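Local coordinates for integron cassette protein VCH_CASS2 (Vibrio cholerae, PDB 3GK6) that is of uncertain cellular function but probably binds cationic drug-like compounds as an effector-binding module encoded on a mobile integron gene cassette, at residues Lys51-Ala63 against Val90-Glu104. Residues are numbered along the deposited sequence; the frame is centred on the assembly and turned at random.
Sequences KIGNLWEKFYLNA and VIACSDTLSPQLLSE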
ATOM      1  N   LYS A  51      -5.224  10.434   7.753  1.00 29.72           N
ATOM      2  CA  LYS A  51      -4.323  11.117   6.831  1.00 32.06           C
ATOM      3  C   LYS A  51      -4.232  10.470   5.444  1.00 29.18           C
ATOM      4  O   LYS A  51      -3.786  11.107   4.478  1.00 30.28           O
ATOM      5  CB  LYS A  51      -2.914  11.167   7.433  1.00 35.32           C
ATOM      6  CG  LYS A  51      -2.838  11.802   8.826  1.00 40.45           C
ATOM      7  CD  LYS A  51      -1.377  11.951   9.257  1.00 46.51           C
ATOM      8  CE  LYS A  51      -1.239  12.208  10.754  1.00 58.18           C
ATOM      9  NZ  LYS A  51      -1.570  10.997  11.562  1.00 56.48           N
ATOM     10  N   ILE A  52      -4.626   9.207   5.342  1.00 26.99           N
ATOM     11  CA  ILE A  52      -4.396   8.449   4.102  1.00 23.86           C
ATOM     12  C   ILE A  52      -5.255   8.951   2.951  1.00 24.29           C
ATOM     13  O   ILE A  52      -4.786   9.067   1.820  1.00 23.95           O
ATOM     14  CB  ILE A  52      -4.545   6.918   4.324  1.00 28.25           C
ATOM     15  CG1 ILE A  52      -3.443   6.426   5.273  1.00 29.69           C
ATOM     16  CG2 ILE A  52      -4.491   6.155   3.002  1.00 28.53           C
ATOM     17  CD1 ILE A  52      -3.548   4.946   5.638  1.00 30.78           C
ATOM     18  N   GLY A  53      -6.514   9.277   3.241  1.00 27.67           N
ATOM     19  CA  GLY A  53      -7.373   9.881   2.239  1.00 23.81           C
ATOM     20  C   GLY A  53      -6.771  11.164   1.682  1.00 26.10           C
ATOM     21  O   GLY A  53      -6.737  11.366   0.470  1.00 27.49           O
ATOM     22  N   ASN A  54      -6.303  12.041   2.562  1.00 26.26           N
ATOM     23  CA  ASN A  54      -5.718  13.302   2.105  1.00 27.66           C
ATOM     24  C   ASN A  54      -4.426  13.081   1.312  1.00 32.36           C
ATOM     25  O   ASN A  54      -4.151  13.786   0.336  1.00 33.94           O
ATOM     26  CB  ASN A  54      -5.476  14.232   3.281  1.00 33.02           C
ATOM     27  CG  ASN A  54      -6.763  14.723   3.892  1.00 31.53           C
ATOM     28  OD1 ASN A  54      -7.729  14.995   3.176  1.00 34.68           O
ATOM     29  ND2 ASN A  54      -6.791  14.827   5.214  1.00 31.17           N
ATOM     30  N   LEU A  55      -3.638  12.098   1.736  1.00 29.77           N
ATOM     31  CA  LEU A  55      -2.431  11.720   1.002  1.00 26.69           C
ATOM     32  C   LEU A  55      -2.772  11.374  -0.451  1.00 27.21           C
ATOM     33  O   LEU A  55      -2.131  11.862  -1.376  1.00 29.38           O
ATOM     34  CB  LEU A  55      -1.747  10.548   1.690  1.00 27.34           C
ATOM     35  CG  LEU A  55      -0.457  10.032   1.038  1.00 30.93           C
ATOM     36  CD1 LEU A  55       0.665  11.059   1.184  1.00 35.33           C
ATOM     37  CD2 LEU A  55      -0.066   8.709   1.660  1.00 28.61           C
ATOM     38  N   TRP A  56      -3.802  10.556  -0.658  1.00 25.69           N
ATOM     39  CA  TRP A  56      -4.201  10.213  -2.023  1.00 29.05           C
ATOM     40  C   TRP A  56      -4.758  11.383  -2.834  1.00 31.96           C
ATOM     41  O   TRP A  56      -4.511  11.470  -4.035  1.00 31.73           O
ATOM     42  CB  TRP A  56      -5.122   8.987  -2.058  1.00 24.17           C
ATOM     43  CG  TRP A  56      -4.334   7.741  -1.814  1.00 21.73           C
ATOM     44  CD1 TRP A  56      -4.236   7.038  -0.645  1.00 27.02           C
ATOM     45  CD2 TRP A  56      -3.476   7.088  -2.750  1.00 21.05           C
ATOM     46  NE1 TRP A  56      -3.381   5.970  -0.806  1.00 26.56           N
ATOM     47  CE2 TRP A  56      -2.903   5.979  -2.091  1.00 24.20           C
ATOM     48  CE3 TRP A  56      -3.148   7.324  -4.094  1.00 24.10           C
ATOM     49  CZ2 TRP A  56      -2.013   5.108  -2.727  1.00 22.27           C
ATOM     50  CZ3 TRP A  56      -2.259   6.453  -4.721  1.00 21.63           C
ATOM     51  CH2 TRP A  56      -1.711   5.360  -4.033  1.00 23.42           C
ATOM     52  N   GLU A  57      -5.490  12.288  -2.186  1.00 30.75           N
ATOM     53  CA  GLU A  57      -5.971  13.482  -2.871  1.00 33.65           C
ATOM     54  C   GLU A  57      -4.789  14.325  -3.374  1.00 32.26           C
ATOM     55  O   GLU A  57      -4.811  14.834  -4.496  1.00 40.72           O
ATOM     56  CB  GLU A  57      -6.882  14.308  -1.961  1.00 45.82           C
ATOM     57  CG  GLU A  57      -8.033  14.960  -2.700  1.00 60.52           C
ATOM     58  CD  GLU A  57      -8.917  13.939  -3.393  1.00 64.13           C
ATOM     59  OE1 GLU A  57      -9.289  12.940  -2.741  1.00 65.79           O
ATOM     60  OE2 GLU A  57      -9.236  14.130  -4.588  1.00 63.95           O
ATOM     61  N   LYS A  58      -3.750  14.448  -2.558  1.00 30.86           N
ATOM     62  CA  LYS A  58      -2.530  15.128  -2.988  1.00 36.44           C
ATOM     63  C   LYS A  58      -1.875  14.421  -4.179  1.00 37.89           C
ATOM     64  O   LYS A  58      -1.381  15.072  -5.101  1.00 41.85           O
ATOM     65  CB  LYS A  58      -1.524  15.225  -1.848  1.00 41.60           C
ATOM     66  CG  LYS A  58      -0.396  16.199  -2.155  1.00 40.72           C
ATOM     67  CD  LYS A  58       0.897  15.797  -1.510  1.00 42.94           C
ATOM     68  CE  LYS A  58       1.072  16.408  -0.145  1.00 48.47           C
ATOM     69  NZ  LYS A  58       2.469  16.946  -0.023  1.00 52.92           N
ATOM     70  N   PHE A  59      -1.856  13.091  -4.142  1.00 33.68           N
ATOM     71  CA  PHE A  59      -1.314  12.295  -5.243  1.00 30.57           C
ATOM     72  C   PHE A  59      -2.130  12.529  -6.520  1.00 36.55           C
ATOM     73  O   PHE A  59      -1.568  12.779  -7.589  1.00 37.57           O
ATOM     74  CB  PHE A  59      -1.283  10.804  -4.869  1.00 27.27           C
ATOM     75  CG  PHE A  59      -0.680   9.916  -5.931  1.00 30.11           C
ATOM     76  CD1 PHE A  59       0.654   9.562  -5.881  1.00 29.28           C
ATOM     77  CD2 PHE A  59      -1.457   9.428  -6.968  1.00 29.63           C
ATOM     78  CE1 PHE A  59       1.212   8.750  -6.860  1.00 29.96           C
ATOM     79  CE2 PHE A  59      -0.912   8.619  -7.941  1.00 33.59           C
ATOM     80  CZ  PHE A  59       0.425   8.273  -7.884  1.00 37.97           C
ATOM     81  N   TYR A  60      -3.456  12.468  -6.409  1.00 30.60           N
ATOM     82  CA  TYR A  60      -4.307  12.738  -7.563  1.00 37.53           C
ATOM     83  C   TYR A  60      -4.010  14.128  -8.128  1.00 42.19           C
ATOM     84  O   TYR A  60      -3.908  14.312  -9.341  1.00 46.95           O
ATOM     85  CB  TYR A  60      -5.790  12.641  -7.197  1.00 45.84           C
ATOM     86  CG  TYR A  60      -6.201  11.321  -6.587  1.00 52.45           C
ATOM     87  CD1 TYR A  60      -5.575  10.132  -6.954  1.00 57.35           C
ATOM     88  CD2 TYR A  60      -7.234  11.261  -5.659  1.00 57.34           C
ATOM     89  CE1 TYR A  60      -5.960   8.920  -6.393  1.00 54.92           C
ATOM     90  CE2 TYR A  60      -7.628  10.059  -5.099  1.00 52.43           C
ATOM     91  CZ  TYR A  60      -6.991   8.894  -5.470  1.00 54.37           C
ATOM     92  OH  TYR A  60      -7.389   7.705  -4.908  1.00 56.22           O
ATOM     93  N   LEU A  61      -3.864  15.095  -7.229  1.00 34.39           N
ATOM     94  CA  LEU A  61      -3.655  16.487  -7.611  1.00 42.76           C
ATOM     95  C   LEU A  61      -2.292  16.718  -8.261  1.00 48.50           C
ATOM     96  O   LEU A  61      -2.205  17.283  -9.351  1.00 52.13           O
ATOM     97  CB  LEU A  61      -3.800  17.393  -6.385  1.00 48.26           C
ATOM     98  CG  LEU A  61      -3.422  18.854  -6.635  1.00 51.81           C
ATOM     99  CD1 LEU A  61      -4.315  19.408  -7.726  1.00 56.15           C
ATOM    100  CD2 LEU A  61      -3.512  19.705  -5.362  1.00 51.34           C
ATOM    101  N   ASN A  62      -1.233  16.272  -7.593  1.00 41.87           N
ATOM    102  CA  ASN A  62       0.127  16.629  -7.974  1.00 45.94           C
ATOM    103  C   ASN A  62       0.866  15.599  -8.829  1.00 48.81           C
ATOM    104  O   ASN A  62       1.739  15.962  -9.622  1.00 49.41           O
ATOM    105  CB  ASN A  62       0.950  16.940  -6.721  1.00 49.37           C
ATOM    106  CG  ASN A  62       0.455  18.173  -5.987  1.00 54.41           C
ATOM    107  OD1 ASN A  62       0.540  19.287  -6.497  1.00 54.72           O
ATOM    108  ND2 ASN A  62      -0.059  17.978  -4.777  1.00 58.97           N
ATOM    109  N   ALA A  63       0.513  14.325  -8.674  1.00 42.07           N
ATOM    110  CA  ALA A  63       1.286  13.234  -9.264  1.00 40.24           C
ATOM    111  C   ALA A  63       0.598  12.524 -10.427  1.00 44.54           C
ATOM    112  O   ALA A  63       1.245  12.155 -11.398  1.00 45.47           O
ATOM    113  CB  ALA A  63       1.668  12.219  -8.190  1.00 34.88           C
ATOM    114  N   VAL A  90       3.114   5.912   5.291  1.00 27.37           N
ATOM    115  CA  VAL A  90       2.316   5.500   4.142  1.00 29.09           C
ATOM    116  C   VAL A  90       2.783   6.325   2.952  1.00 28.20           C
ATOM    117  O   VAL A  90       2.956   7.539   3.059  1.00 30.73           O
ATOM    118  CB  VAL A  90       0.817   5.731   4.390  1.00 29.49           C
ATOM    119  CG1 VAL A  90      -0.014   5.190   3.214  1.00 24.94           C
ATOM    120  CG2 VAL A  90       0.397   5.080   5.703  1.00 28.41           C
ATOM    121  N   ILE A  91       3.013   5.668   1.825  1.00 25.91           N
ATOM    122  CA  ILE A  91       3.511   6.354   0.644  1.00 28.66           C
ATOM    123  C   ILE A  91       2.651   6.059  -0.576  1.00 28.72           C
ATOM    124  O   ILE A  91       2.553   4.910  -1.017  1.00 27.09           O
ATOM    125  CB  ILE A  91       4.987   5.984   0.328  1.00 31.42           C
ATOM    126  CG1 ILE A  91       5.827   5.978   1.610  1.00 27.71           C
ATOM    127  CG2 ILE A  91       5.546   6.928  -0.718  1.00 30.08           C
ATOM    128  CD1 ILE A  91       7.323   5.722   1.398  1.00 29.37           C
ATOM    129  N   ALA A  92       2.023   7.105  -1.105  1.00 28.37           N
ATOM    130  CA  ALA A  92       1.256   7.024  -2.342  1.00 28.06           C
ATOM    131  C   ALA A  92       2.240   7.301  -3.469  1.00 31.69           C
ATOM    132  O   ALA A  92       2.808   8.397  -3.567  1.00 29.33           O
ATOM    133  CB  ALA A  92       0.118   8.042  -2.339  1.00 25.51           C
ATOM    134  N   CYS A  93       2.478   6.300  -4.307  1.00 25.22           N
ATOM    135  CA  CYS A  93       3.641   6.382  -5.171  1.00 28.69           C
ATOM    136  C   CYS A  93       3.482   5.586  -6.449  1.00 31.66           C
ATOM    137  O   CYS A  93       2.507   4.862  -6.627  1.00 29.81           O
ATOM    138  CB  CYS A  93       4.875   5.901  -4.405  1.00 33.44           C
ATOM    139  SG  CYS A  93       4.712   4.206  -3.741  1.00 27.65           S
ATOM    140  N   SER A  94       4.465   5.719  -7.338  1.00 30.86           N
ATOM    141  CA  SER A  94       4.440   5.014  -8.605  1.00 27.98           C
ATOM    142  C   SER A  94       5.862   4.760  -9.083  1.00 32.01           C
ATOM    143  O   SER A  94       6.802   5.473  -8.725  1.00 32.45           O
ATOM    144  CB  SER A  94       3.660   5.819  -9.657  1.00 35.52           C
ATOM    145  OG  SER A  94       3.665   5.181 -10.924  1.00 35.22           O
ATOM    146  N   ASP A  95       6.017   3.734  -9.894  1.00 31.60           N
ATOM    147  CA  ASP A  95       7.345   3.342 -10.322  1.00 36.24           C
ATOM    148  C   ASP A  95       7.964   4.319 -11.330  1.00 44.40           C
ATOM    149  O   ASP A  95       9.188   4.431 -11.412  1.00 48.83           O
ATOM    150  CB  ASP A  95       7.355   1.894 -10.825  1.00 38.51           C
ATOM    151  CG  ASP A  95       6.368   1.641 -11.955  1.00 43.13           C
ATOM    152  OD1 ASP A  95       5.552   2.527 -12.291  1.00 36.97           O
ATOM    153  OD2 ASP A  95       6.415   0.523 -12.514  1.00 52.42           O
ATOM    154  N   THR A  96       7.131   5.053 -12.064  1.00 38.11           N
ATOM    155  CA  THR A  96       7.641   5.921 -13.126  1.00 47.06           C
ATOM    156  C   THR A  96       7.931   7.353 -12.669  1.00 54.92           C
ATOM    157  O   THR A  96       8.610   8.101 -13.362  1.00 59.38           O
ATOM    158  CB  THR A  96       6.697   5.970 -14.344  1.00 45.11           C
ATOM    159  OG1 THR A  96       5.451   6.564 -13.965  1.00 41.22           O
ATOM    160  CG2 THR A  96       6.458   4.566 -14.897  1.00 44.17           C
ATOM    161  N   LEU A  97       7.410   7.737 -11.512  1.00 44.79           N
ATOM    162  CA  LEU A  97       7.716   9.053 -10.969  1.00 46.34           C
ATOM    163  C   LEU A  97       9.168   9.096 -10.518  1.00 42.55           C
ATOM    164  O   LEU A  97       9.776   8.056 -10.282  1.00 44.93           O
ATOM    165  CB  LEU A  97       6.783   9.375  -9.803  1.00 42.97           C
ATOM    166  CG  LEU A  97       5.319   9.513 -10.206  1.00 41.51           C
ATOM    167  CD1 LEU A  97       4.438   9.561  -8.967  1.00 34.57           C
ATOM    168  CD2 LEU A  97       5.106  10.759 -11.079  1.00 44.68           C
ATOM    169  N   SER A  98       9.724  10.303 -10.422  1.00 46.47           N
ATOM    170  CA  SER A  98      11.071  10.507  -9.894  1.00 58.03           C
ATOM    171  C   SER A  98      11.084  11.762  -9.020  1.00 57.46           C
ATOM    172  O   SER A  98      10.340  12.705  -9.284  1.00 57.23           O
ATOM    173  CB  SER A  98      12.101  10.616 -11.031  1.00 59.53           C
ATOM    174  OG  SER A  98      11.697  11.546 -12.019  1.00 58.18           O
ATOM    175  N   PRO A  99      11.925  11.775  -7.971  1.00 60.48           N
ATOM    176  CA  PRO A  99      11.912  12.850  -6.968  1.00 68.34           C
ATOM    177  C   PRO A  99      12.261  14.228  -7.536  1.00 83.20           C
ATOM    178  O   PRO A  99      12.433  15.178  -6.772  1.00 88.43           O
ATOM    179  CB  PRO A  99      12.980  12.409  -5.956  1.00 69.12           C
ATOM    180  CG  PRO A  99      13.203  10.962  -6.213  1.00 62.48           C
ATOM    181  CD  PRO A  99      12.940  10.752  -7.670  1.00 61.50           C
ATOM    182  N   GLN A 100      12.357  14.336  -8.857  1.00 83.70           N
ATOM    183  CA  GLN A 100      12.604  15.622  -9.491  1.00 92.65           C
ATOM    184  C   GLN A 100      11.800  15.806 -10.775  1.00 89.48           C
ATOM    185  O   GLN A 100      12.052  16.719 -11.557  1.00 95.49           O
ATOM    186  CB  GLN A 100      14.099  15.834  -9.719  1.00107.76           C
ATOM    187  CG  GLN A 100      14.844  16.179  -8.438  1.00113.53           C
ATOM    188  CD  GLN A 100      16.348  16.131  -8.603  1.00118.75           C
ATOM    189  OE1 GLN A 100      16.868  15.373  -9.419  1.00120.04           O
ATOM    190  NE2 GLN A 100      17.056  16.940  -7.821  1.00120.49           N
ATOM    191  N   LEU A 101      10.835  14.920 -10.985  1.00 82.49           N
ATOM    192  CA  LEU A 101       9.742  15.186 -11.910  1.00 85.41           C
ATOM    193  C   LEU A 101       8.531  15.548 -11.052  1.00 77.80           C
ATOM    194  O   LEU A 101       7.450  15.833 -11.566  1.00 72.77           O
ATOM    195  CB  LEU A 101       9.445  13.964 -12.788  1.00 86.94           C
ATOM    196  CG  LEU A 101       8.230  14.033 -13.726  1.00 85.59           C
ATOM    197  CD1 LEU A 101       8.487  14.962 -14.909  1.00 83.83           C
ATOM    198  CD2 LEU A 101       7.822  12.642 -14.208  1.00 84.96           C
ATOM    199  N   LEU A 102       8.741  15.554  -9.733  1.00 74.12           N
ATOM    200  CA  LEU A 102       7.669  15.752  -8.756  1.00 67.56           C
ATOM    201  C   LEU A 102       8.198  16.334  -7.438  1.00 65.68           C
ATOM    202  O   LEU A 102       8.952  15.674  -6.723  1.00 62.33           O
ATOM    203  CB  LEU A 102       6.980  14.411  -8.480  1.00 56.19           C
ATOM    204  CG  LEU A 102       5.743  14.425  -7.585  1.00 49.14           C
ATOM    205  CD1 LEU A 102       4.641  15.243  -8.228  1.00 50.81           C
ATOM    206  CD2 LEU A 102       5.271  12.995  -7.316  1.00 41.56           C
ATOM    207  N   SER A 103       7.792  17.555  -7.103  1.00 65.52           N
ATOM    208  CA  SER A 103       8.315  18.226  -5.910  1.00 64.22           C
ATOM    209  C   SER A 103       7.765  17.666  -4.598  1.00 62.25           C
ATOM    210  O   SER A 103       6.620  17.218  -4.539  1.00 63.29           O
ATOM    211  CB  SER A 103       8.071  19.739  -5.982  1.00 70.63           C
ATOM    212  OG  SER A 103       6.758  20.027  -6.419  1.00 75.94           O
ATOM    213  N   GLU A 104       8.568  17.695  -3.555  1.00 52.66           N
ATOM    214  CA  GLU A 104       8.181  17.209  -2.245  1.00 55.20           C
ATOM    215  C   GLU A 104       8.107  15.669  -2.126  1.00 59.97           C
ATOM    216  O   GLU A 104       7.711  15.142  -1.111  1.00 54.22           O
ATOM    217  CB  GLU A 104       6.828  17.764  -1.860  1.00 60.84           C
ATOM    218  CG  GLU A 104       6.820  19.159  -1.267  1.00 68.81           C
ATOM    219  CD  GLU A 104       5.605  19.933  -1.724  1.00 75.97           C
ATOM    220  OE1 GLU A 104       4.489  19.338  -1.752  1.00 70.33           O
ATOM    221  OE2 GLU A 104       5.781  21.109  -2.104  1.00 82.56           O
TER
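Ala92 CB sits over one face of the Trp56 indole, 3.4 Å from the centroid of its six-membered ring and only 3° off the ring normal, a CH-pi contact with the methyl almost directly above the ring centre. At the indole's edge Ile52 CG2, from the same helix, lies in the ring plane. Phe59 flanks the same methyl, its CD1 3.9 Å from Ala92 CB. With CG anti to the backbone N (chi1 -177°), the Phe59 ring is directed at the strand, and Trp56 CZ3 and Ala63 CB lie over its opposite faces, each displaced from the ring centre. Trp56 also meets Tyr157 edge-to-face and lies near a bound polyether, probably from crystallisation, consistent with a pocket beside this helix.

Aliphatic packing continues on both sides of Ala92. Leu55 CD2 reaches Val90 CG1 at 3.8 Å, while the side chains of Ile52 and Val90 cross at about a right angle, Ile52 CD1 lying 3.9 Å from Val90 CG2. Past the strand end, Ala63 CB meets Leu97 CD1 at 3.9 Å and Leu102 CD2 at 3.8 Å, bringing the loop after the strand against Ala63.

The one salt bridge across the contact joins Lys58 NZ and Glu104 OE1, long at 3.6 Å. No hydrogen bond joins the two segments.

Helix 52-62 runs nearly parallel to strand 90-94 (22°, axes 8.6 Å apart), packing against the antiparallel barrel. Within that barrel, strands 18-39 and 73-78 flank the strand through backbone hydrogen bonds, Ala92 with Phe35 and Cys93 with Tyr74.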